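Local coordinates for nodulation fucosyltransferase NodZ (Bradyrhizobium sp., PDB 2HHC), which is a nodulation fucosyltransferase of the GT-B clan, whose members are built from two Rossmann-like domains, at residues 6-12 with 125-131; 50-55 with 71-76. All blocks are in the same frame, centred on the assembly; numbering follows the deposited sequence. Where two conformers were deposited one is given.

Contact 1: 6-12 with 125-131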
# COMPACT_ATOMS: atom_id res chain seq x y z
N PHE A 6 -7.38 -6.75 -21.52
CA PHE A 6 -6.86 -5.90 -20.46
C PHE A 6 -7.43 -6.19 -19.07
O PHE A 6 -8.57 -6.69 -18.93
CB PHE A 6 -7.15 -4.40 -20.78
CG PHE A 6 -6.56 -3.95 -22.09
CD1 PHE A 6 -7.24 -4.17 -23.28
CD2 PHE A 6 -5.35 -3.29 -22.13
CE1 PHE A 6 -6.73 -3.74 -24.48
CE2 PHE A 6 -4.84 -2.85 -23.33
CZ PHE A 6 -5.54 -3.05 -24.51
N VAL A 7 -6.64 -5.83 -18.07
CA VAL A 7 -7.10 -5.67 -16.68
C VAL A 7 -6.69 -4.28 -16.25
O VAL A 7 -5.50 -3.96 -16.36
CB VAL A 7 -6.48 -6.72 -15.69
CG1 VAL A 7 -6.98 -6.47 -14.29
CG2 VAL A 7 -6.76 -8.11 -16.10
N ILE A 8 -7.63 -3.45 -15.81
CA ILE A 8 -7.32 -2.11 -15.36
C ILE A 8 -7.35 -2.11 -13.85
O ILE A 8 -8.36 -2.46 -13.21
CB ILE A 8 -8.32 -1.09 -15.92
CG1 ILE A 8 -8.39 -1.18 -17.47
CG2 ILE A 8 -7.92 0.28 -15.46
CD1 ILE A 8 -9.39 -0.23 -18.08
N SER A 9 -6.27 -1.69 -13.22
CA SER A 9 -6.16 -1.53 -11.79
C SER A 9 -6.35 -0.08 -11.42
O SER A 9 -5.45 0.75 -11.64
CB SER A 9 -4.80 -2.04 -11.31
OG SER A 9 -4.76 -1.98 -9.88
N ARG A 10 -7.52 0.24 -10.85
CA ARG A 10 -7.88 1.58 -10.44
C ARG A 10 -7.86 1.62 -8.91
O ARG A 10 -8.60 0.86 -8.26
CB ARG A 10 -9.29 1.91 -10.92
CG ARG A 10 -9.55 1.52 -12.35
CD ARG A 10 -10.73 2.37 -12.90
NE ARG A 10 -10.24 3.71 -13.22
CZ ARG A 10 -10.71 4.83 -12.68
NH1 ARG A 10 -11.73 4.80 -11.82
NH2 ARG A 10 -10.15 6.00 -12.96
N ARG A 11 -7.12 2.55 -8.32
CA ARG A 11 -7.14 2.73 -6.87
C ARG A 11 -6.57 4.11 -6.60
O ARG A 11 -5.68 4.56 -7.31
CB ARG A 11 -6.38 1.63 -6.14
CG ARG A 11 -6.85 1.36 -4.75
CD ARG A 11 -8.09 0.46 -4.71
NE ARG A 11 -8.60 0.35 -3.36
CZ ARG A 11 -9.80 0.71 -2.94
NH1 ARG A 11 -10.76 1.01 -3.79
NH2 ARG A 11 -10.08 0.65 -1.68
N ARG A 12 -7.14 4.77 -5.61
CA ARG A 12 -6.93 6.18 -5.34
C ARG A 12 -6.71 6.50 -3.87
O ARG A 12 -6.81 7.65 -3.43
CB ARG A 12 -8.14 7.00 -5.86
CG ARG A 12 -8.34 6.87 -7.33
CD ARG A 12 -9.61 7.43 -7.86
NE ARG A 12 -10.77 6.73 -7.32
CZ ARG A 12 -11.17 5.51 -7.70
NH1 ARG A 12 -10.61 4.83 -8.65
NH2 ARG A 12 -12.24 5.03 -7.10
N THR A 125 -12.10 -6.35 -21.29
CA THR A 125 -11.46 -5.50 -20.27
C THR A 125 -12.09 -5.77 -18.92
O THR A 125 -13.32 -5.64 -18.77
CB THR A 125 -11.58 -4.01 -20.65
OG1 THR A 125 -10.87 -3.76 -21.87
CG2 THR A 125 -10.98 -3.08 -19.57
N ILE A 126 -11.26 -6.15 -17.94
CA ILE A 126 -11.67 -6.28 -16.53
C ILE A 126 -11.36 -4.96 -15.87
O ILE A 126 -10.20 -4.54 -15.87
CB ILE A 126 -10.90 -7.40 -15.83
CG1 ILE A 126 -10.92 -8.72 -16.64
CG2 ILE A 126 -11.41 -7.60 -14.41
CD1 ILE A 126 -12.21 -9.24 -17.04
N VAL A 127 -12.35 -4.32 -15.26
CA VAL A 127 -12.09 -3.04 -14.59
C VAL A 127 -12.11 -3.31 -13.10
O VAL A 127 -13.15 -3.68 -12.53
CB VAL A 127 -13.14 -1.95 -14.93
CG1 VAL A 127 -12.72 -0.61 -14.23
CG2 VAL A 127 -13.28 -1.82 -16.41
N CYS A 128 -10.96 -3.16 -12.45
CA CYS A 128 -10.82 -3.33 -11.03
C CYS A 128 -10.86 -1.98 -10.32
O CYS A 128 -9.91 -1.24 -10.42
CB CYS A 128 -9.50 -4.04 -10.67
SG CYS A 128 -9.31 -5.69 -11.38
N ASP A 129 -11.98 -1.68 -9.67
CA ASP A 129 -12.18 -0.36 -9.06
C ASP A 129 -12.86 -0.52 -7.67
O ASP A 129 -13.87 0.08 -7.34
CB ASP A 129 -12.98 0.56 -10.02
CG ASP A 129 -12.85 2.00 -9.72
OD1 ASP A 129 -12.20 2.47 -8.72
OD2 ASP A 129 -13.41 2.77 -10.55
N ALA A 130 -12.23 -1.38 -6.88
CA ALA A 130 -12.59 -1.71 -5.54
C ALA A 130 -11.33 -2.18 -4.81
O ALA A 130 -10.29 -2.39 -5.42
CB ALA A 130 -13.63 -2.79 -5.50
N CYS A 131 -11.45 -2.40 -3.52
CA CYS A 131 -10.33 -2.88 -2.73
C CYS A 131 -10.10 -4.35 -3.01
O CYS A 131 -11.00 -5.16 -2.84
CB CYS A 131 -10.61 -2.70 -1.27
SG CYS A 131 -9.22 -3.15 -0.22
O HOH W 1 -10.65 1.75 -6.62
O HOH W 2 -8.62 -1.97 -7.59
O HOH W 3 -13.71 2.51 -5.84
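Asp129 OD1 is gripped by both terminal nitrogens of Arg12, NH1 at 2.8 Å and NH2 at 3.0 Å. The two N-H groups approach end-on, in the guanidinium plane and on the syn side of the carboxylate, whose own plane stands 84° from that of Arg12. Arg10 takes the other oxygen, its NH1 lying 2.9 Å from Asp129 OD2 and above the carboxylate plane, while its NE pairs with Asp39. Arg10, in the conformer given, and Arg12 thus form a salt-bridge network holding both carboxylate oxygens. The Arg11 guanidinium instead lays one face over the Ala130-Cys131 peptide, with Cys131 N above its centre, and NE reaches Asp17.

Upstream, strands 6-10 and 125-128 pair in parallel, with Ile8 N donating to Ile126 O at 2.8 Å and Ile8 O accepting from Cys128 N. On one side of the sheet Ile8 CD1 packs 3.6 Å from Thr125 CG2; on the other, Val7 CG1 meets Cys128 SG at 3.8 Å. Thr125 OG1 stands anti to its carbonyl carbon (chi1 -64°) and bonds Pro81 O. The two strands are parallel neighbours in the mixed sheet of one Rossmann-like domain, consistent with the GT-B fold.

Contact 2: 50-55 with 71-76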
# COMPACT_ATOMS: atom_id res chain seq x y z
N PHE A 50 -7.32 14.14 -13.69
CA PHE A 50 -7.15 13.24 -14.83
C PHE A 50 -5.70 12.82 -15.06
O PHE A 50 -5.41 12.08 -15.98
CB PHE A 50 -7.76 13.83 -16.09
CG PHE A 50 -9.13 14.43 -15.87
CD1 PHE A 50 -10.15 13.67 -15.34
CD2 PHE A 50 -9.35 15.74 -16.16
CE1 PHE A 50 -11.41 14.23 -15.14
CE2 PHE A 50 -10.60 16.31 -15.94
CZ PHE A 50 -11.61 15.51 -15.41
N SER A 51 -4.80 13.25 -14.19
CA SER A 51 -3.40 12.89 -14.30
C SER A 51 -3.20 11.52 -13.66
O SER A 51 -3.65 11.30 -12.50
CB SER A 51 -2.57 13.92 -13.54
OG SER A 51 -1.22 13.57 -13.59
N ASN A 52 -2.53 10.58 -14.35
CA ASN A 52 -2.29 9.30 -13.75
C ASN A 52 -1.18 9.44 -12.72
O ASN A 52 -0.10 9.85 -13.09
CB ASN A 52 -1.90 8.31 -14.85
CG ASN A 52 -1.89 6.86 -14.41
OD1 ASN A 52 -1.92 6.58 -13.22
ND2 ASN A 52 -1.87 5.94 -15.36
N ALA A 53 -1.48 9.19 -11.45
CA ALA A 53 -0.51 9.44 -10.39
C ALA A 53 0.65 8.47 -10.39
O ALA A 53 1.67 8.76 -9.77
CB ALA A 53 -1.20 9.37 -9.04
N PHE A 54 0.52 7.31 -11.02
CA PHE A 54 1.61 6.31 -10.89
C PHE A 54 3.00 6.92 -11.24
O PHE A 54 3.96 6.76 -10.46
CB PHE A 54 1.29 5.01 -11.64
CG PHE A 54 2.32 3.96 -11.47
CD1 PHE A 54 2.30 3.08 -10.41
CD2 PHE A 54 3.33 3.87 -12.39
CE1 PHE A 54 3.31 2.09 -10.32
CE2 PHE A 54 4.36 2.91 -12.30
CZ PHE A 54 4.30 2.00 -11.24
N PRO A 55 3.19 7.57 -12.42
CA PRO A 55 4.49 8.15 -12.74
C PRO A 55 4.98 9.31 -11.88
O PRO A 55 6.10 9.72 -12.00
CB PRO A 55 4.33 8.61 -14.19
CG PRO A 55 3.11 7.92 -14.69
CD PRO A 55 2.24 7.70 -13.53
N CYS A 71 1.18 2.27 -17.75
CA CYS A 71 1.18 2.92 -16.45
C CYS A 71 1.13 4.44 -16.46
O CYS A 71 1.38 5.07 -15.40
CB CYS A 71 2.50 2.59 -15.72
SG CYS A 71 3.97 3.41 -16.36
N ASP A 72 0.76 5.05 -17.58
CA ASP A 72 0.97 6.45 -17.74
C ASP A 72 -0.21 7.19 -18.35
O ASP A 72 -1.34 6.71 -18.22
CB ASP A 72 2.24 6.63 -18.51
CG ASP A 72 2.20 6.02 -19.92
OD1 ASP A 72 1.09 5.79 -20.45
OD2 ASP A 72 3.29 5.79 -20.50
N ASP A 73 -0.01 8.35 -18.95
CA ASP A 73 -1.14 9.12 -19.44
C ASP A 73 -1.82 8.55 -20.68
O ASP A 73 -2.84 9.07 -21.12
CB ASP A 73 -0.87 10.63 -19.48
CG ASP A 73 -0.91 11.34 -18.03
OD1 ASP A 73 -0.38 12.48 -18.02
OD2 ASP A 73 -1.47 10.87 -16.98
N ARG A 74 -1.32 7.46 -21.24
CA ARG A 74 -2.04 6.76 -22.30
C ARG A 74 -3.43 6.32 -21.83
O ARG A 74 -4.32 6.14 -22.67
CB ARG A 74 -1.24 5.58 -22.82
CG ARG A 74 -0.12 6.00 -23.69
CD ARG A 74 0.76 4.79 -24.15
NE ARG A 74 1.50 4.31 -23.00
CZ ARG A 74 2.18 3.18 -22.93
NH1 ARG A 74 2.19 2.35 -23.94
NH2 ARG A 74 2.84 2.90 -21.80
N VAL A 75 -3.67 6.19 -20.54
CA VAL A 75 -5.05 5.93 -20.08
C VAL A 75 -6.06 6.99 -20.57
O VAL A 75 -7.26 6.71 -20.65
CB VAL A 75 -5.09 5.75 -18.54
CG1 VAL A 75 -4.26 4.56 -18.15
CG2 VAL A 75 -4.69 7.01 -17.80
N ASN A 76 -5.59 8.20 -20.86
CA ASN A 76 -6.43 9.29 -21.35
C ASN A 76 -6.53 9.33 -22.87
O ASN A 76 -7.25 10.18 -23.42
CB ASN A 76 -5.89 10.62 -20.86
CG ASN A 76 -6.10 10.83 -19.40
OD1 ASN A 76 -7.09 10.37 -18.84
ND2 ASN A 76 -5.12 11.43 -18.72
O HOH W 4 -0.39 14.05 -16.04
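The loop 50-55 runs past the turn 71-76 with no strand pairing between them, the closest CA atoms being those of Asn52 and Asp73, 5.8 Å apart. Two local motifs shape the crossing: a helix-capping bond at Asn52, and an Asx turn in which Asp72 OD1 accepts from Arg74 N as the chain enters the 3-10 segment 73-76.

Asn52 is the central side chain. With CG anti to the backbone N (chi1 -168°), its amide extends toward the turn, and ND2 donates to Asp72 O at 3.0 Å. That bond is straight at the hydrogen (167°), yet the nitrogen sits above the carbonyl plane. The same ND2 also donates to Ile38 O, while OD1 accepts from Trp40 N and, weakly, from Phe54 N, so both ends of this buried amide are satisfied and its rotation is fixed. Asp73 answers from the other segment: in the conformer given, one of two, its OD2 takes the backbone N of Asn52 at 2.9 Å, nearly in line with the C-O bond.

The turn is braced from within by Arg74, which holds Asp72 side-on, NE to OD1 on the syn lone pair and NH2 to OD2.

Toward the interior Phe54 and Cys71 make an apolar contact. Phe54 CD2 lies 3.7 Å from Cys71 CB, with the sulfur placed obliquely to the ring, and Trp40 meets the same ring edge-to-face. Separately, the Pro55 ring comes close to a backbone carbonyl, its CD lying 3.3 Å from Cys71 O. At the outer end, Asn76 OD1 accepts from Arg41, and its ND2 donates in the amide plane to Phe50 O at 2.8 Å.

How the contacts relate
Contact 2 is nested inside the chain loop that contact 1 closes, and the two illustrate how a sheet and the connections around it are tied together. Their centres are 14 Å apart and their nearest atoms about 6 Å, so they do not touch directly. Strand 35-39 and the residues just after it join them: it pairs with strand 6-10 on the side away from 125-128, its Asp39 receives Arg10 from contact 1, and Ile38 and Trp40 hold the Asn52 amide of contact 2. Both lie on the same side of the chain's centre. A phosphate ion, probably from crystallisation, sits about 4 Å from the Phe6 side chain in contact 1.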